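CD8 alpha antigen (Sus scrofa, PDB 5EDX) is a T-cell surface co-receptor that forms a homodimer of immunoglobulin V-set domains and probably binds MHC class I molecules. Local coordinates at residues A[65-69]-A[80-85]. Numbering follows the deposited sequence.
Sequences TRYIS and ILHRFR
Ser69 and Ile80 form an antiparallel hydrogen-bonded pair, with Ile80 N giving a nearly straight bond (173°) to Ser69 O at 2.8 Å and Ser69 N returning one to Ile80 O. Ile68 and Leu81 follow as a non-hydrogen-bonded pair, and one further bond, His82 N to Tyr67 O at 2.8 Å, carries the ladder just beyond the end of the strands. Tyr67 O also accepts a hydrogen bond from a water that in turn accepts one from Arg83 N; the water therefore bridges the two segments where the direct ladder ends.

Beyond it Arg85 lies against Tyr67. Arg85 CD packs over one ring face as a CH-pi contact, 4.0 Å from the ring centroid, and the bend at chi3 (-66°) then turns the guanidinium flat against the tyrosine, with the two planes only 5° apart. The overlap is offset: CZ sits above Tyr67 CB at 3.5 Å, while NH2 reaches Ile68 CD1, which meets the guanidinium at its edge. A salt bridge from NH2 to Asp88 helps fix this orientation. Arg83 O lies at the ring edge, near its plane, 3.8 Å from Tyr67 CD1; Arg83 CB packs against CD1 and CE1, and a second water links Arg83 NH1 to Tyr67 OH. On the buried side, the side chains of Ile68 and Leu81 lie side by side, with Ile68 CG1 4.0 Å from Leu81 CD2.

The contact closes the open end of the hairpin formed by strands 68-73 and 76-81 in the V-set domain. Strand 68-73 is outermost in its four-stranded sheet within this chain; strand 76-81 is flanked on its other side by strand 18-24, where Leu81 pairs with Val18 through the backbone.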
loop_
_atom_site.group_PDB
_atom_site.type_symbol
_atom_site.label_atom_id
_atom_site.label_comp_id
_atom_site.label_asym_id
_atom_site.label_seq_id
_atom_site.Cartn_x
_atom_site.Cartn_y
_atom_site.Cartn_z
ATOM N N THR A 65 -14.287 -5.679 -14.506
ATOM C CA THR A 65 -15.090 -6.259 -13.434
ATOM C C THR A 65 -15.768 -7.572 -13.814
ATOM O O THR A 65 -16.448 -8.186 -12.996
ATOM C CB THR A 65 -16.124 -5.257 -12.863
ATOM O OG1 THR A 65 -16.967 -4.775 -13.915
ATOM C CG2 THR A 65 -15.412 -4.075 -12.216
ATOM N N ARG A 66 -15.574 -8.004 -15.056
ATOM C CA ARG A 66 -16.000 -9.334 -15.466
ATOM C C ARG A 66 -15.088 -10.380 -14.837
ATOM O O ARG A 66 -15.495 -11.521 -14.635
ATOM C CB ARG A 66 -15.965 -9.467 -16.994
ATOM C CG ARG A 66 -16.974 -8.584 -17.717
ATOM C CD ARG A 66 -16.748 -8.602 -19.221
ATOM N NE ARG A 66 -15.418 -8.119 -19.582
ATOM C CZ ARG A 66 -15.014 -7.896 -20.831
ATOM N NH1 ARG A 66 -15.841 -8.109 -21.846
ATOM N NH2 ARG A 66 -13.785 -7.456 -21.063
ATOM N N TYR A 67 -13.851 -9.981 -14.538
ATOM C CA TYR A 67 -12.864 -10.893 -13.968
ATOM C C TYR A 67 -12.591 -10.636 -12.489
ATOM O O TYR A 67 -12.258 -11.557 -11.756
ATOM C CB TYR A 67 -11.547 -10.800 -14.735
ATOM C CG TYR A 67 -11.639 -11.395 -16.115
ATOM C CD1 TYR A 67 -11.500 -12.764 -16.306
ATOM C CD2 TYR A 67 -11.878 -10.594 -17.222
ATOM C CE1 TYR A 67 -11.589 -13.323 -17.572
ATOM C CE2 TYR A 67 -11.971 -11.145 -18.493
ATOM C CZ TYR A 67 -11.825 -12.505 -18.657
ATOM O OH TYR A 67 -11.918 -13.055 -19.917
ATOM N N ILE A 68 -12.691 -9.380 -12.069
ATOM C CA ILE A 68 -12.426 -9.022 -10.676
ATOM C C ILE A 68 -13.534 -8.130 -10.145
ATOM O O ILE A 68 -13.732 -7.023 -10.639
ATOM C CB ILE A 68 -11.090 -8.266 -10.522
ATOM C CG1 ILE A 68 -9.928 -9.133 -11.012
ATOM C CG2 ILE A 68 -10.893 -7.827 -9.060
ATOM C CD1 ILE A 68 -8.567 -8.489 -10.862
ATOM N N SER A 69 -14.268 -8.615 -9.148
ATOM C CA SER A 69 -15.287 -7.781 -8.514
ATOM C C SER A 69 -15.186 -7.923 -7.000
ATOM O O SER A 69 -14.394 -8.718 -6.495
ATOM C CB SER A 69 -16.686 -8.163 -9.000
ATOM O OG SER A 69 -17.069 -9.436 -8.509
ATOM N N ILE A 80 -13.590 -11.206 -5.561
ATOM C CA ILE A 80 -13.802 -12.427 -6.315
ATOM C C ILE A 80 -13.012 -12.375 -7.612
ATOM O O ILE A 80 -13.193 -11.469 -8.415
ATOM C CB ILE A 80 -15.287 -12.645 -6.641
ATOM C CG1 ILE A 80 -16.101 -12.840 -5.354
ATOM C CG2 ILE A 80 -15.448 -13.858 -7.549
ATOM C CD1 ILE A 80 -16.588 -11.557 -4.743
ATOM N N LEU A 81 -12.115 -13.335 -7.793
ATOM C CA LEU A 81 -11.421 -13.503 -9.062
ATOM C C LEU A 81 -12.236 -14.553 -9.811
ATOM O O LEU A 81 -12.162 -15.743 -9.507
ATOM C CB LEU A 81 -9.990 -13.981 -8.827
ATOM C CG LEU A 81 -9.175 -13.220 -7.772
ATOM C CD1 LEU A 81 -7.813 -13.872 -7.578
ATOM C CD2 LEU A 81 -9.024 -11.747 -8.138
ATOM N N HIS A 82 -13.039 -14.099 -10.766
ATOM C CA HIS A 82 -14.079 -14.939 -11.362
ATOM C C HIS A 82 -13.590 -16.061 -12.259
ATOM O O HIS A 82 -14.202 -17.132 -12.314
ATOM C CB HIS A 82 -15.072 -14.070 -12.130
ATOM C CG HIS A 82 -16.007 -13.312 -11.243
ATOM N ND1 HIS A 82 -15.803 -11.995 -10.898
ATOM C CD2 HIS A 82 -17.141 -13.698 -10.614
ATOM C CE1 HIS A 82 -16.781 -11.595 -10.100
ATOM N NE2 HIS A 82 -17.603 -12.612 -9.910
ATOM N N ARG A 83 -12.503 -15.805 -12.976
ATOM C CA ARG A 83 -12.023 -16.726 -13.991
ATOM C C ARG A 83 -10.512 -16.578 -14.013
ATOM O O ARG A 83 -9.949 -15.890 -14.866
ATOM C CB ARG A 83 -12.629 -16.346 -15.348
ATOM C CG ARG A 83 -12.980 -17.518 -16.247
ATOM C CD ARG A 83 -13.832 -17.063 -17.432
ATOM N NE ARG A 83 -15.257 -17.319 -17.232
ATOM C CZ ARG A 83 -16.217 -16.887 -18.046
ATOM N NH1 ARG A 83 -15.910 -16.161 -19.115
ATOM N NH2 ARG A 83 -17.485 -17.174 -17.792
ATOM N N PHE A 84 -9.865 -17.230 -13.053
ATOM C CA PHE A 84 -8.482 -16.936 -12.687
ATOM C C PHE A 84 -7.542 -16.913 -13.889
ATOM O O PHE A 84 -7.426 -17.896 -14.627
ATOM C CB PHE A 84 -8.005 -17.929 -11.619
ATOM C CG PHE A 84 -6.684 -17.571 -10.994
ATOM C CD1 PHE A 84 -6.578 -16.482 -10.145
ATOM C CD2 PHE A 84 -5.557 -18.342 -11.230
ATOM C CE1 PHE A 84 -5.373 -16.155 -9.564
ATOM C CE2 PHE A 84 -4.342 -18.018 -10.644
ATOM C CZ PHE A 84 -4.249 -16.921 -9.816
ATOM N N ARG A 85 -6.882 -15.778 -14.084
ATOM C CA ARG A 85 -5.935 -15.615 -15.180
ATOM C C ARG A 85 -4.506 -15.804 -14.677
ATOM O O ARG A 85 -4.222 -15.640 -13.486
ATOM C CB ARG A 85 -6.114 -14.233 -15.815
ATOM C CG ARG A 85 -7.521 -13.999 -16.376
ATOM C CD ARG A 85 -7.812 -12.516 -16.644
ATOM N NE ARG A 85 -7.852 -11.730 -15.414
ATOM C CZ ARG A 85 -8.118 -10.428 -15.356
ATOM N NH1 ARG A 85 -8.385 -9.746 -16.463
ATOM N NH2 ARG A 85 -8.117 -9.801 -14.191
HETATM O O HOH W 1 -10.294 -13.577 -12.449
HETATM O O HOH W 2 -13.375 -15.481 -20.496
#